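Local coordinates for protein terminal uridylyltransferase 1 (Trypanosoma brucei, PDB 5HZD) that adds uridines from UTP to the 3'-hydroxyl of guide RNAs, ribosomal RNAs and some mRNAs during mitochondrial RNA editing and processing, at residues W100-G110 and I124-D132; R171-A179 and L280-R290. One frame throughout, in Å; residues are numbered along the deposited sequence.

Contact 1 (W100-G110 and I124-D132); sequences WHDKARVFIFG and IDFAVVDVD
The ring of Phe109 lies with one face against Asp125 CB, 3.4 Å from the ring centroid and 8° off its normal, a CH-pi contact. With CG between its own backbone N and carbonyl carbon (chi1 67°), Phe109 turns its ring back across the neighbouring strand, and CE1 also touches Ala127 CB at 3.7 Å. Beneath these side chains, strands 105-109 and 124-129 pair antiparallel at one edge of the palm-domain sheet: Arg105 with Val129 and Phe107 with Ala127 exchange two backbone bonds each, and Phe109 N adds one to Asp125 O. On the same side of the sheet as Phe109, Phe107 sets CE1 against Val129 CB and CZ against Val131 CG2. On the other side of the sheet Val106 CG1 meets Phe126 CD1 at 3.6 Å, while Ile108 runs alongside the Phe126 ring; helix 80-100 covers this side. The far end is polar. His101 NE2 donates in its ring plane to Asp130 OD2 (2.7 Å, 166°) on the anti side of the carboxylate, and Asp130 OD1 caps Ala133 N of the following helix. Lys103, bent at chi3, reaches the anti lone pair of Asp132 OD2 with NZ at 2.6 Å in a salt bridge. Asp125 probably binds the catalytic metal, as in related enzymes; the Phe109 ring and paired backbone probably help to orient its carboxylate there.

Contact 2 (R171-A179 and L280-R290); sequences RVPIIKHHA and LYNIDFDLSFR
Lys176 NZ donates to Asp286 OD1 at 2.9 Å, a salt bridge on the syn side of the carboxylate, 17° out of its plane. The two side chains run alongside each other, and the lysine, bent at both chi3 and chi4, curls its NZ back to OD1; water 3 accepts from NZ and donates to Asp286 OD2, closing a second path. Strands 174-177 and 285-288 pair antiparallel in the mixed sheet of the palm domain; Ile175 with Leu287 and His177 with Phe285 are hydrogen-bonded pairs, each exchanging two backbone bonds, the longest being Phe285 N to His177 O at 3.2 Å. His177 CG stands anti to its backbone N (chi1 174°), which carries ND1 to Ile283 O (2.8 Å, 147°) within the ring plane. Water 4 joins its NE2 to Tyr281 O, and His177 CB rests over the Phe285 ring, 3.5 Å from its centroid, a CH-pi contact. Asp284 OD1 accepts from Ala179 N at 2.8 Å and from water 5, which also donates to Ala179 O. At the other end, water 2 bridges Pro173 O and Phe289 N, while Val172 packs over the guanidinium of Arg290, whose NE is salt-bridged to Glu143. Asp286, probably important for catalysis, thus has both carboxylate oxygens engaged, an arrangement that probably restrains the rotation of its carboxylate, close to that of Asp125.

After the N-terminal zinc finger and a run of helices ending with 80-100, the chain forms strand 105-109, the first of the mixed sheet, and then, after a short loop that holds helix 111-114 and Asp123, returns as strand 124-129, closing contact 1. Contact 2 opens later and joins distant parts: between strands 174-177 and 285-288 the chain passes through the separate four-stranded antiparallel sheet. The two contacts follow in series, neither enclosing the other. They meet where strand 285-288 enters the mixed palm sheet parallel to 124-129, with Phe126 N probably hydrogen-bonded to Asp286 O and Val128 N to Ser288 O. Together they span four adjacent strands and bring Asp125 and Asp286 together at the probable catalytic centre.

Contact 1 (W100-G110 and I124-D132)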
# COMPACT_ATOMS: atom_id res chain seq x y z
N TRP A 100 -3.73 -24.68 6.31
CA TRP A 100 -4.98 -24.28 6.94
C TRP A 100 -6.16 -24.48 5.98
O TRP A 100 -7.21 -25.04 6.35
CB TRP A 100 -4.85 -22.82 7.36
CG TRP A 100 -6.13 -22.15 7.71
CD1 TRP A 100 -6.93 -22.40 8.77
CD2 TRP A 100 -6.75 -21.11 6.95
NE1 TRP A 100 -8.03 -21.56 8.74
CE2 TRP A 100 -7.94 -20.76 7.63
CE3 TRP A 100 -6.40 -20.44 5.78
CZ2 TRP A 100 -8.81 -19.77 7.15
CZ3 TRP A 100 -7.26 -19.46 5.29
CH2 TRP A 100 -8.45 -19.12 6.00
N HIS A 101 -5.98 -24.08 4.73
CA HIS A 101 -7.05 -24.19 3.75
C HIS A 101 -6.44 -24.47 2.39
O HIS A 101 -5.85 -23.59 1.78
CB HIS A 101 -7.84 -22.89 3.71
CG HIS A 101 -9.10 -22.99 2.93
ND1 HIS A 101 -10.20 -23.68 3.39
CD2 HIS A 101 -9.43 -22.51 1.72
CE1 HIS A 101 -11.16 -23.61 2.49
NE2 HIS A 101 -10.72 -22.90 1.46
N ASP A 102 -6.58 -25.72 1.92
CA ASP A 102 -5.82 -26.14 0.75
C ASP A 102 -6.06 -25.31 -0.51
O ASP A 102 -5.16 -25.16 -1.35
CB ASP A 102 -6.06 -27.62 0.43
CG ASP A 102 -5.24 -28.08 -0.75
OD1 ASP A 102 -3.99 -28.08 -0.61
OD2 ASP A 102 -5.85 -28.38 -1.81
N LYS A 103 -7.26 -24.76 -0.63
CA LYS A 103 -7.59 -24.03 -1.84
C LYS A 103 -7.29 -22.53 -1.74
O LYS A 103 -7.48 -21.81 -2.71
CB LYS A 103 -9.06 -24.23 -2.18
CG LYS A 103 -9.32 -25.64 -2.71
CD LYS A 103 -10.79 -25.85 -2.97
CE LYS A 103 -11.22 -25.05 -4.19
NZ LYS A 103 -12.62 -25.38 -4.58
N ALA A 104 -6.83 -22.07 -0.59
CA ALA A 104 -6.39 -20.68 -0.47
C ALA A 104 -5.13 -20.40 -1.30
O ALA A 104 -4.21 -21.23 -1.37
CB ALA A 104 -6.12 -20.34 0.97
N ARG A 105 -5.09 -19.21 -1.89
CA ARG A 105 -3.91 -18.74 -2.60
C ARG A 105 -3.57 -17.35 -2.10
O ARG A 105 -4.42 -16.66 -1.52
CB ARG A 105 -4.14 -18.74 -4.12
CG ARG A 105 -4.39 -20.15 -4.70
CD ARG A 105 -3.16 -21.04 -4.51
NE ARG A 105 -3.39 -22.36 -5.13
CZ ARG A 105 -3.95 -23.40 -4.50
NH1 ARG A 105 -4.35 -23.29 -3.25
NH2 ARG A 105 -4.13 -24.55 -5.15
N VAL A 106 -2.32 -16.95 -2.28
CA VAL A 106 -1.83 -15.70 -1.71
C VAL A 106 -1.60 -14.70 -2.85
O VAL A 106 -0.95 -15.01 -3.84
CB VAL A 106 -0.50 -15.92 -0.93
CG1 VAL A 106 0.05 -14.57 -0.37
CG2 VAL A 106 -0.74 -16.88 0.26
N PHE A 107 -2.16 -13.49 -2.69
CA PHE A 107 -2.04 -12.43 -3.69
C PHE A 107 -1.31 -11.27 -3.05
O PHE A 107 -1.70 -10.84 -1.96
CB PHE A 107 -3.44 -11.90 -4.04
CG PHE A 107 -4.36 -12.93 -4.67
CD1 PHE A 107 -4.92 -13.96 -3.90
CD2 PHE A 107 -4.74 -12.83 -6.01
CE1 PHE A 107 -5.76 -14.89 -4.45
CE2 PHE A 107 -5.62 -13.76 -6.56
CZ PHE A 107 -6.11 -14.80 -5.80
N ILE A 108 -0.26 -10.74 -3.68
CA ILE A 108 0.34 -9.49 -3.17
C ILE A 108 -0.50 -8.29 -3.61
O ILE A 108 -0.95 -8.24 -4.76
CB ILE A 108 1.77 -9.32 -3.65
CG1 ILE A 108 2.66 -10.37 -2.99
CG2 ILE A 108 2.28 -7.87 -3.35
CD1 ILE A 108 4.11 -10.40 -3.51
N PHE A 109 -0.70 -7.33 -2.72
CA PHE A 109 -1.27 -6.04 -3.17
C PHE A 109 -0.54 -4.90 -2.50
O PHE A 109 0.45 -5.13 -1.82
CB PHE A 109 -2.80 -5.98 -3.02
CG PHE A 109 -3.31 -5.99 -1.60
CD1 PHE A 109 -3.45 -7.18 -0.89
CD2 PHE A 109 -3.67 -4.81 -0.98
CE1 PHE A 109 -3.97 -7.17 0.42
CE2 PHE A 109 -4.15 -4.78 0.32
CZ PHE A 109 -4.30 -5.99 1.04
N GLY A 110 -1.00 -3.68 -2.75
CA GLY A 110 -0.27 -2.52 -2.28
C GLY A 110 0.69 -1.92 -3.28
O GLY A 110 0.50 -2.08 -4.49
N ILE A 124 4.69 -5.20 2.70
CA ILE A 124 4.02 -5.95 1.64
C ILE A 124 2.66 -6.34 2.18
O ILE A 124 2.57 -6.76 3.33
CB ILE A 124 4.81 -7.25 1.31
CG1 ILE A 124 6.14 -6.90 0.64
CG2 ILE A 124 3.97 -8.22 0.45
CD1 ILE A 124 6.02 -6.32 -0.79
N ASP A 125 1.60 -6.15 1.40
CA ASP A 125 0.28 -6.68 1.77
C ASP A 125 0.05 -8.02 1.11
O ASP A 125 0.28 -8.17 -0.09
CB ASP A 125 -0.84 -5.73 1.33
CG ASP A 125 -0.92 -4.49 2.20
OD1 ASP A 125 -1.43 -4.62 3.33
OD2 ASP A 125 -0.46 -3.42 1.74
N PHE A 126 -0.41 -8.99 1.89
CA PHE A 126 -0.74 -10.30 1.34
C PHE A 126 -2.21 -10.54 1.59
O PHE A 126 -2.67 -10.42 2.74
CB PHE A 126 0.03 -11.41 2.08
CG PHE A 126 1.50 -11.45 1.83
CD1 PHE A 126 1.99 -11.71 0.55
CD2 PHE A 126 2.40 -11.39 2.89
CE1 PHE A 126 3.36 -11.81 0.32
CE2 PHE A 126 3.76 -11.49 2.68
CZ PHE A 126 4.26 -11.72 1.40
N ALA A 127 -2.96 -10.86 0.55
CA ALA A 127 -4.36 -11.27 0.71
C ALA A 127 -4.44 -12.78 0.52
O ALA A 127 -3.88 -13.31 -0.43
CB ALA A 127 -5.23 -10.61 -0.38
N VAL A 128 -5.16 -13.46 1.40
CA VAL A 128 -5.30 -14.92 1.32
C VAL A 128 -6.75 -15.22 0.93
O VAL A 128 -7.66 -14.94 1.71
CB VAL A 128 -5.00 -15.54 2.71
CG1 VAL A 128 -5.25 -17.07 2.71
CG2 VAL A 128 -3.54 -15.21 3.11
N VAL A 129 -6.97 -15.79 -0.25
CA VAL A 129 -8.30 -15.94 -0.81
C VAL A 129 -8.43 -17.28 -1.52
O VAL A 129 -7.53 -17.67 -2.30
CB VAL A 129 -8.59 -14.83 -1.87
CG1 VAL A 129 -10.02 -14.99 -2.45
CG2 VAL A 129 -8.41 -13.44 -1.25
N ASP A 130 -9.55 -17.95 -1.26
CA ASP A 130 -10.01 -19.12 -2.01
C ASP A 130 -10.98 -18.57 -3.04
O ASP A 130 -12.12 -18.19 -2.71
CB ASP A 130 -10.72 -20.08 -1.03
CG ASP A 130 -11.39 -21.28 -1.71
OD1 ASP A 130 -11.63 -21.29 -2.95
OD2 ASP A 130 -11.76 -22.24 -0.98
N VAL A 131 -10.52 -18.55 -4.29
CA VAL A 131 -11.27 -17.92 -5.38
C VAL A 131 -12.60 -18.62 -5.66
O VAL A 131 -13.62 -17.94 -5.83
CB VAL A 131 -10.40 -17.80 -6.62
CG1 VAL A 131 -11.23 -17.32 -7.84
CG2 VAL A 131 -9.26 -16.84 -6.34
N ASP A 132 -12.60 -19.96 -5.70
CA ASP A 132 -13.84 -20.72 -5.84
C ASP A 132 -14.85 -20.29 -4.77
O ASP A 132 -16.02 -20.04 -5.07
CB ASP A 132 -13.58 -22.22 -5.68
CG ASP A 132 -12.95 -22.85 -6.89
OD1 ASP A 132 -12.83 -22.15 -7.92
OD2 ASP A 132 -12.59 -24.05 -6.82
O HOH W 1 -7.90 -19.51 -4.82

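Contact 2 (R171-A179 and L280-R290)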
# COMPACT_ATOMS: atom_id res chain seq x y z
N ARG A 171 -11.44 -4.12 12.77
CA ARG A 171 -12.61 -4.11 11.89
C ARG A 171 -12.35 -5.08 10.74
O ARG A 171 -13.25 -5.79 10.28
CB ARG A 171 -12.86 -2.70 11.35
CG ARG A 171 -14.33 -2.35 11.16
CD ARG A 171 -14.47 -1.00 10.47
NE ARG A 171 -13.57 -0.88 9.32
CZ ARG A 171 -13.83 -1.33 8.10
NH1 ARG A 171 -14.98 -1.94 7.84
NH2 ARG A 171 -12.94 -1.18 7.12
N VAL A 172 -11.10 -5.10 10.29
CA VAL A 172 -10.63 -6.10 9.35
C VAL A 172 -9.54 -6.88 10.08
O VAL A 172 -8.44 -6.36 10.25
CB VAL A 172 -10.05 -5.44 8.08
CG1 VAL A 172 -9.66 -6.49 7.07
CG2 VAL A 172 -11.05 -4.47 7.46
N PRO A 173 -9.86 -8.10 10.56
CA PRO A 173 -8.80 -8.82 11.28
C PRO A 173 -7.64 -9.17 10.36
O PRO A 173 -7.84 -9.55 9.20
CB PRO A 173 -9.49 -10.11 11.72
CG PRO A 173 -10.97 -9.72 11.77
CD PRO A 173 -11.13 -8.84 10.58
N ILE A 174 -6.43 -9.02 10.87
CA ILE A 174 -5.23 -9.26 10.07
C ILE A 174 -4.14 -9.84 10.97
O ILE A 174 -4.29 -9.89 12.19
CB ILE A 174 -4.68 -7.97 9.41
CG1 ILE A 174 -4.36 -6.92 10.48
CG2 ILE A 174 -5.68 -7.40 8.42
CD1 ILE A 174 -3.51 -5.76 9.91
N ILE A 175 -3.08 -10.32 10.33
CA ILE A 175 -1.84 -10.65 11.03
C ILE A 175 -0.79 -9.67 10.57
O ILE A 175 -0.58 -9.51 9.38
CB ILE A 175 -1.35 -12.09 10.68
CG1 ILE A 175 -2.36 -13.14 11.17
CG2 ILE A 175 0.02 -12.34 11.35
CD1 ILE A 175 -2.05 -14.55 10.65
N LYS A 176 -0.13 -9.00 11.50
CA LYS A 176 0.99 -8.13 11.14
C LYS A 176 2.27 -8.82 11.51
O LYS A 176 2.42 -9.34 12.63
CB LYS A 176 0.90 -6.81 11.92
CG LYS A 176 -0.16 -5.83 11.36
CD LYS A 176 -0.11 -4.49 12.09
CE LYS A 176 1.06 -3.67 11.62
NZ LYS A 176 0.73 -3.08 10.27
N HIS A 177 3.23 -8.85 10.59
CA HIS A 177 4.55 -9.35 10.91
C HIS A 177 5.55 -8.21 10.92
O HIS A 177 5.66 -7.45 9.95
CB HIS A 177 4.97 -10.43 9.90
CG HIS A 177 6.38 -10.89 10.10
ND1 HIS A 177 7.42 -10.48 9.29
CD2 HIS A 177 6.94 -11.65 11.08
CE1 HIS A 177 8.54 -11.02 9.73
NE2 HIS A 177 8.28 -11.71 10.82
N HIS A 178 6.25 -8.06 12.03
CA HIS A 178 7.25 -7.00 12.20
C HIS A 178 8.64 -7.64 12.16
O HIS A 178 9.04 -8.32 13.09
CB HIS A 178 7.07 -6.33 13.57
CG HIS A 178 5.70 -5.84 13.86
ND1 HIS A 178 5.28 -4.57 13.50
CD2 HIS A 178 4.65 -6.42 14.49
CE1 HIS A 178 4.02 -4.40 13.89
NE2 HIS A 178 3.62 -5.50 14.50
N ALA A 179 9.39 -7.38 11.09
CA ALA A 179 10.71 -7.99 10.95
C ALA A 179 11.73 -7.37 11.86
O ALA A 179 11.78 -6.15 12.00
CB ALA A 179 11.20 -7.88 9.51
N LEU A 280 10.40 -14.62 3.75
CA LEU A 280 9.19 -14.29 4.48
C LEU A 280 9.49 -13.85 5.92
O LEU A 280 8.76 -13.04 6.51
CB LEU A 280 8.24 -15.50 4.46
CG LEU A 280 6.87 -15.26 5.09
CD1 LEU A 280 6.05 -14.26 4.26
CD2 LEU A 280 6.09 -16.55 5.28
N TYR A 281 10.59 -14.36 6.47
CA TYR A 281 10.95 -14.02 7.86
C TYR A 281 11.54 -12.63 7.97
O TYR A 281 11.65 -12.08 9.07
CB TYR A 281 11.99 -15.02 8.40
CG TYR A 281 11.49 -16.41 8.59
CD1 TYR A 281 11.00 -16.84 9.83
CD2 TYR A 281 11.50 -17.32 7.54
CE1 TYR A 281 10.56 -18.14 10.00
CE2 TYR A 281 11.04 -18.63 7.71
CZ TYR A 281 10.56 -19.03 8.93
OH TYR A 281 10.14 -20.34 9.04
N ASN A 282 11.93 -12.05 6.85
CA ASN A 282 12.76 -10.86 6.86
C ASN A 282 12.03 -9.60 6.42
O ASN A 282 12.62 -8.52 6.38
CB ASN A 282 13.94 -11.08 5.91
CG ASN A 282 14.78 -12.27 6.30
OD1 ASN A 282 14.88 -12.61 7.48
ND2 ASN A 282 15.41 -12.91 5.31
N ILE A 283 10.76 -9.73 6.07
CA ILE A 283 10.01 -8.61 5.55
C ILE A 283 8.82 -8.25 6.43
O ILE A 283 8.16 -9.12 7.00
CB ILE A 283 9.54 -8.89 4.11
CG1 ILE A 283 8.59 -10.07 4.05
CG2 ILE A 283 10.73 -9.09 3.17
CD1 ILE A 283 7.93 -10.18 2.69
N ASP A 284 8.53 -6.96 6.54
CA ASP A 284 7.31 -6.51 7.20
C ASP A 284 6.14 -6.79 6.28
O ASP A 284 6.20 -6.47 5.09
CB ASP A 284 7.34 -4.98 7.43
CG ASP A 284 8.35 -4.54 8.47
OD1 ASP A 284 8.62 -5.24 9.45
OD2 ASP A 284 8.88 -3.41 8.31
N PHE A 285 5.08 -7.38 6.82
CA PHE A 285 3.87 -7.64 6.03
C PHE A 285 2.61 -7.62 6.85
O PHE A 285 2.64 -7.82 8.07
CB PHE A 285 3.99 -8.95 5.19
CG PHE A 285 4.04 -10.24 6.00
CD1 PHE A 285 2.87 -10.82 6.52
CD2 PHE A 285 5.25 -10.90 6.20
CE1 PHE A 285 2.91 -12.02 7.24
CE2 PHE A 285 5.29 -12.12 6.88
CZ PHE A 285 4.12 -12.66 7.42
N ASP A 286 1.50 -7.30 6.17
CA ASP A 286 0.17 -7.43 6.75
C ASP A 286 -0.54 -8.52 5.95
O ASP A 286 -0.58 -8.45 4.71
CB ASP A 286 -0.67 -6.16 6.61
CG ASP A 286 -0.17 -5.02 7.48
OD1 ASP A 286 0.74 -5.22 8.33
OD2 ASP A 286 -0.71 -3.90 7.30
N LEU A 287 -1.09 -9.50 6.65
CA LEU A 287 -1.82 -10.61 6.03
C LEU A 287 -3.32 -10.46 6.32
O LEU A 287 -3.74 -10.38 7.46
CB LEU A 287 -1.24 -11.93 6.58
CG LEU A 287 -1.74 -13.26 6.02
CD1 LEU A 287 -0.83 -14.36 6.47
CD2 LEU A 287 -3.18 -13.56 6.47
N SER A 288 -4.12 -10.41 5.26
CA SER A 288 -5.56 -10.26 5.37
C SER A 288 -6.25 -11.28 4.48
O SER A 288 -5.58 -12.03 3.75
CB SER A 288 -5.97 -8.85 4.94
OG SER A 288 -5.49 -8.57 3.61
N PHE A 289 -7.58 -11.30 4.56
CA PHE A 289 -8.34 -12.38 3.94
C PHE A 289 -9.37 -11.90 2.93
O PHE A 289 -10.21 -12.68 2.46
CB PHE A 289 -9.03 -13.22 5.03
CG PHE A 289 -8.06 -13.85 5.98
CD1 PHE A 289 -7.45 -15.07 5.65
CD2 PHE A 289 -7.70 -13.21 7.16
CE1 PHE A 289 -6.54 -15.67 6.50
CE2 PHE A 289 -6.78 -13.80 8.01
CZ PHE A 289 -6.19 -15.02 7.68
N ARG A 290 -9.30 -10.62 2.60
CA ARG A 290 -10.26 -10.03 1.67
C ARG A 290 -9.64 -9.63 0.35
O ARG A 290 -8.43 -9.42 0.25
CB ARG A 290 -10.89 -8.79 2.32
CG ARG A 290 -11.53 -9.13 3.67
CD ARG A 290 -12.28 -7.95 4.26
NE ARG A 290 -12.74 -8.27 5.61
CZ ARG A 290 -13.47 -7.45 6.36
NH1 ARG A 290 -13.81 -6.26 5.88
NH2 ARG A 290 -13.85 -7.81 7.58
O HOH W 2 -8.93 -9.88 6.64
O HOH W 3 -1.54 -2.00 9.58
O HOH W 4 10.33 -13.08 11.82
O HOH W 5 10.44 -3.94 10.97